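Side-chain contacts in putative isochorismatase (Streptomyces avermitilis, PDB 3KL2), which is of unknown function but probably acts as a hydrolase of the isochorismatase-like cysteine hydrolase family: residues Ala59-Val64 against Asp117-Val122; Ala63-Ala68 against Val73-Ala78. All coordinates share one frame; numbering follows the deposited sequence.

Contact 1: residues Ala59-Val64 against Asp117-Val122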
loop_
_atom_site.group_PDB
_atom_site.type_symbol
_atom_site.label_atom_id
_atom_site.label_comp_id
_atom_site.label_asym_id
_atom_site.label_seq_id
_atom_site.Cartn_x
_atom_site.Cartn_y
_atom_site.Cartn_z
ATOM N N ALA A 59 9.104 -19.387 25.694
ATOM C CA ALA A 59 9.250 -18.817 27.027
ATOM C C ALA A 59 9.781 -17.396 26.956
ATOM O O ALA A 59 9.417 -16.537 27.768
ATOM C CB ALA A 59 10.161 -19.705 27.930
ATOM N N ASN A 60 10.648 -17.130 25.996
ATOM C CA ASN A 60 11.261 -15.802 25.925
ATOM C C ASN A 60 10.205 -14.756 25.510
ATOM O O ASN A 60 10.217 -13.621 25.962
ATOM C CB ASN A 60 12.418 -15.787 24.911
ATOM C CG ASN A 60 13.639 -16.551 25.367
ATOM O OD1 ASN A 60 14.033 -16.504 26.533
ATOM N ND2 ASN A 60 14.277 -17.231 24.419
ATOM N N THR A 61 9.309 -15.154 24.627
ATOM C CA THR A 61 8.253 -14.252 24.180
ATOM C C THR A 61 7.345 -13.923 25.359
ATOM O O THR A 61 6.999 -12.754 25.572
ATOM C CB THR A 61 7.430 -14.853 23.026
ATOM O OG1 THR A 61 8.315 -15.272 21.982
ATOM C CG2 THR A 61 6.456 -13.815 22.463
ATOM N N VAL A 62 7.015 -14.956 26.146
ATOM C CA VAL A 62 6.153 -14.789 27.329
ATOM C C VAL A 62 6.756 -13.755 28.251
ATOM O O VAL A 62 6.088 -12.827 28.634
ATOM C CB VAL A 62 5.884 -16.109 28.052
ATOM C CG1 VAL A 62 5.116 -15.872 29.370
ATOM C CG2 VAL A 62 5.103 -17.033 27.142
ATOM N N ALA A 63 8.038 -13.890 28.559
ATOM C CA ALA A 63 8.703 -12.933 29.418
ATOM C C ALA A 63 8.711 -11.506 28.828
ATOM O O ALA A 63 8.778 -10.521 29.576
ATOM C CB ALA A 63 10.116 -13.392 29.715
ATOM N N VAL A 64 8.652 -11.373 27.507
ATOM C CA VAL A 64 8.700 -10.046 26.911
ATOM C C VAL A 64 7.295 -9.451 26.921
ATOM O O VAL A 64 7.110 -8.238 27.106
ATOM C CB VAL A 64 9.263 -10.040 25.471
ATOM C CG1 VAL A 64 9.113 -8.651 24.866
ATOM C CG2 VAL A 64 10.733 -10.464 25.430
ATOM N N ASP A 117 -2.088 -21.170 24.104
ATOM C CA ASP A 117 -2.679 -20.812 25.396
ATOM C C ASP A 117 -1.765 -19.901 26.215
ATOM O O ASP A 117 -2.203 -18.924 26.817
ATOM C CB ASP A 117 -3.030 -22.063 26.205
ATOM C CG ASP A 117 -4.084 -22.917 25.533
ATOM O OD1 ASP A 117 -4.959 -22.355 24.818
ATOM O OD2 ASP A 117 -4.024 -24.164 25.709
ATOM N N GLU A 118 -0.483 -20.223 26.189
ATOM C CA GLU A 118 0.551 -19.478 26.907
ATOM C C GLU A 118 0.547 -17.979 26.529
ATOM O O GLU A 118 1.011 -17.138 27.285
ATOM C CB GLU A 118 1.918 -20.094 26.559
ATOM C CG GLU A 118 2.247 -21.454 27.244
ATOM C CD GLU A 118 1.196 -22.587 27.001
ATOM O OE1 GLU A 118 0.587 -22.669 25.891
ATOM O OE2 GLU A 118 0.988 -23.405 27.942
ATOM N N LEU A 119 0.046 -17.662 25.337
ATOM C CA LEU A 119 0.004 -16.300 24.844
ATOM C C LEU A 119 -1.416 -15.919 24.434
ATOM O O LEU A 119 -1.605 -15.132 23.533
ATOM C CB LEU A 119 0.982 -16.163 23.651
ATOM C CG LEU A 119 2.448 -16.155 24.111
ATOM C CD1 LEU A 119 3.451 -16.582 23.013
ATOM C CD2 LEU A 119 2.779 -14.772 24.655
ATOM N N ALA A 120 -2.420 -16.490 25.087
ATOM C CA ALA A 120 -3.795 -16.156 24.755
ATOM C C ALA A 120 -3.998 -14.648 24.971
ATOM O O ALA A 120 -3.568 -14.099 26.003
ATOM C CB ALA A 120 -4.779 -16.959 25.582
ATOM N N PRO A 121 -4.644 -13.980 24.001
ATOM C CA PRO A 121 -4.967 -12.550 24.117
ATOM C C PRO A 121 -5.796 -12.256 25.364
ATOM O O PRO A 121 -6.807 -12.919 25.592
ATOM C CB PRO A 121 -5.792 -12.264 22.860
ATOM C CG PRO A 121 -5.516 -13.388 21.955
ATOM C CD PRO A 121 -5.218 -14.571 22.785
ATOM N N VAL A 122 -5.347 -11.317 26.191
ATOM C CA VAL A 122 -6.120 -10.937 27.367
ATOM C C VAL A 122 -6.495 -9.489 27.265
ATOM O O VAL A 122 -5.899 -8.747 26.469
ATOM C CB VAL A 122 -5.379 -11.206 28.686
ATOM C CG1 VAL A 122 -5.069 -12.681 28.780
ATOM C CG2 VAL A 122 -4.088 -10.362 28.825
#
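L119 meets helix 57-71 with both ends of its isobutyl fork, one methyl for each of two consecutive helix residues. The evidence for an apolar contact is in the distances: L119 CD1 lies 4.1 Å from T61 CG2, and L119 CD2 lies 4.1 Å from V62 CG2, both ordinary methyl-to-methyl spacings. The T61 and L119 side chains cross at about a right angle, whereas V62 comes in at a slant. In T61 the first torsion (chi1 -53°) sets CG2 anti to the backbone N and leaves OG1 beside that N, which sorts the residue into a methyl for L119 and a hydroxyl for other partners, M57 O and Y33 OH, both hydrogen-bonded to it.

A second kind of touch, at the 3-10 turn 117-118, sets a methyl against backbone: V62 CG2 lies 4.1 Å from E118 O. The side-chain approach is longer, 4.5 Å from V62 CG2 to E118 CB, and the glutamate's carboxylate end leads away.

The two segments thus join by van der Waals packing, burying 149 Å² summed over both sides. L119 also touches L58 on the same helix, and Y33; T61 reaches C185 of strand 178-187. The loop preceding strand 126-127 is in this way packed against helix 57-71.

Contact 2: residues Ala63-Ala68 against Val73-Ala78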
loop_
_atom_site.group_PDB
_atom_site.type_symbol
_atom_site.label_atom_id
_atom_site.label_comp_id
_atom_site.label_asym_id
_atom_site.label_seq_id
_atom_site.Cartn_x
_atom_site.Cartn_y
_atom_site.Cartn_z
ATOM N N ALA A 63 8.038 -13.890 28.559
ATOM C CA ALA A 63 8.703 -12.933 29.418
ATOM C C ALA A 63 8.711 -11.506 28.828
ATOM O O ALA A 63 8.778 -10.521 29.576
ATOM C CB ALA A 63 10.116 -13.392 29.715
ATOM N N VAL A 64 8.652 -11.373 27.507
ATOM C CA VAL A 64 8.700 -10.046 26.911
ATOM C C VAL A 64 7.295 -9.451 26.921
ATOM O O VAL A 64 7.110 -8.238 27.106
ATOM C CB VAL A 64 9.263 -10.040 25.471
ATOM C CG1 VAL A 64 9.113 -8.651 24.866
ATOM C CG2 VAL A 64 10.733 -10.464 25.430
ATOM N N VAL A 65 6.304 -10.313 26.728
ATOM C CA VAL A 65 4.923 -9.884 26.797
ATOM C C VAL A 65 4.616 -9.395 28.216
ATOM O O VAL A 65 4.188 -8.244 28.417
ATOM C CB VAL A 65 3.980 -11.025 26.369
ATOM C CG1 VAL A 65 2.578 -10.775 26.865
ATOM C CG2 VAL A 65 4.012 -11.201 24.839
ATOM N N ASP A 66 4.849 -10.261 29.201
ATOM C CA ASP A 66 4.677 -9.889 30.622
ATOM C C ASP A 66 5.272 -8.506 30.921
ATOM O O ASP A 66 4.577 -7.634 31.451
ATOM C CB ASP A 66 5.284 -10.938 31.557
ATOM C CG ASP A 66 4.472 -12.238 31.616
ATOM O OD1 ASP A 66 3.373 -12.320 31.014
ATOM O OD2 ASP A 66 4.947 -13.195 32.285
ATOM N N ALA A 67 6.529 -8.284 30.551
ATOM C CA ALA A 67 7.151 -6.982 30.803
ATOM C C ALA A 67 6.450 -5.861 30.032
ATOM O O ALA A 67 6.353 -4.736 30.513
ATOM C CB ALA A 67 8.617 -7.004 30.486
ATOM N N ALA A 68 5.964 -6.178 28.849
ATOM C CA ALA A 68 5.284 -5.205 27.995
ATOM C C ALA A 68 4.021 -4.712 28.695
ATOM O O ALA A 68 3.855 -3.511 28.881
ATOM C CB ALA A 68 4.961 -5.809 26.646
ATOM N N VAL A 73 2.487 -1.387 27.226
ATOM C CA VAL A 73 2.760 -1.434 25.805
ATOM C C VAL A 73 1.754 -2.345 25.047
ATOM O O VAL A 73 1.580 -3.530 25.362
ATOM C CB VAL A 73 4.234 -1.824 25.531
ATOM C CG1 VAL A 73 4.481 -2.007 24.020
ATOM C CG2 VAL A 73 5.158 -0.741 26.089
ATOM N N PRO A 74 1.073 -1.779 24.052
ATOM C CA PRO A 74 0.121 -2.584 23.309
ATOM C C PRO A 74 0.770 -3.858 22.778
ATOM O O PRO A 74 1.862 -3.816 22.207
ATOM C CB PRO A 74 -0.287 -1.675 22.167
ATOM C CG PRO A 74 -0.061 -0.298 22.689
ATOM C CD PRO A 74 1.104 -0.381 23.594
ATOM N N ILE A 75 0.122 -4.986 23.053
ATOM C CA ILE A 75 0.489 -6.263 22.510
ATOM C C ILE A 75 -0.470 -6.485 21.349
ATOM O O ILE A 75 -1.658 -6.406 21.543
ATOM C CB ILE A 75 0.281 -7.358 23.561
ATOM C CG1 ILE A 75 0.972 -6.994 24.905
ATOM C CG2 ILE A 75 0.748 -8.674 23.061
ATOM C CD1 ILE A 75 2.470 -6.622 24.840
ATOM N N MET A 76 0.041 -6.751 20.150
ATOM C CA MET A 76 -0.781 -6.991 18.957
ATOM C C MET A 76 -0.511 -8.387 18.367
ATOM O O MET A 76 0.613 -8.663 18.002
ATOM C CB MET A 76 -0.407 -5.969 17.914
ATOM C CG MET A 76 -0.712 -4.537 18.330
ATOM S SD MET A 76 -0.535 -3.399 16.984
ATOM C CE MET A 76 -0.838 -1.935 17.930
ATOM N N HIS A 77 -1.532 -9.248 18.252
ATOM C CA HIS A 77 -1.358 -10.612 17.738
ATOM C C HIS A 77 -1.729 -10.671 16.279
ATOM O O HIS A 77 -2.757 -10.143 15.869
ATOM C CB HIS A 77 -2.284 -11.605 18.476
ATOM C CG HIS A 77 -2.033 -11.733 19.952
ATOM N ND1 HIS A 77 -1.065 -12.566 20.476
ATOM C CD2 HIS A 77 -2.678 -11.188 21.015
ATOM C CE1 HIS A 77 -1.116 -12.512 21.797
ATOM N NE2 HIS A 77 -2.083 -11.684 22.150
ATOM N N ALA A 78 -0.935 -11.393 15.497
ATOM C CA ALA A 78 -1.123 -11.442 14.058
ATOM C C ALA A 78 -1.161 -12.885 13.637
ATOM O O ALA A 78 -0.178 -13.418 13.164
ATOM C CB ALA A 78 -0.028 -10.675 13.340
#
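A68 O accepts the backbone N-H of V73 in the one hydrogen bond that joins the two segments, with V73 N 3.0 Å from A68 O. The N-H points almost straight at the oxygen, at 173°, but approaches from above the carbonyl plane, 48° out of it. V73 lies five positions after A68, so the bond is of the i+5 to i kind, at the point where helix 57-71 ends and the chain turns toward strand 75-78. V73 CB lies 3.8 Å from the same A68 O, so the base of the valine side chain sits beside the acceptor.

Apolar contacts carry the join back along the helix, from A68 to V65. A68 CB is 4.2 Å from V73 CB, and the A68 methyl also faces the CD1 end of I75, though the modelled closeness of that pair is doubtful and supports no claim of tight packing. One turn earlier, V65 CG2 stands 4.5 Å from I75 CG2, which chi1 of -51° places anti to the backbone N of I75.

All four touching residues are buried, and I28 of strand 26-31 touches both A68 and I75. Strand 26-31, helix 57-71 and strand 75-78 form a beta-alpha-beta crossover between neighbouring parallel strands, and this contact packs the crossover helix on the second strand. The chemistry therefore implies a single polar tie at the turn, with the aliphatic side chains of V65, A68, V73 and I75 making up the rest of the contact.

Contacts 1 and 2 use overlapping parts of helix 57-71, sharing A63 and V64, and have centres about 8 Å apart. Their apolar surfaces join directly: L119 CD2 of contact 1 lies 3.8 Å from V65 CG2 of contact 2. A second junction is at H77, whose CE1 is 3.2 Å from L119 O and whose NE2 is 3.6 Å from P121 CA, while NE2 is hydrogen-bonded to D125. Contact 2 packs the helix on strand 75-78, and contact 1 packs on it the loop that leads to the adjacent strand, 126-127. Helix 57-71 thus bridges a strand and the approach to its neighbour, consistent with the alpha/beta fold of the isochorismatase family.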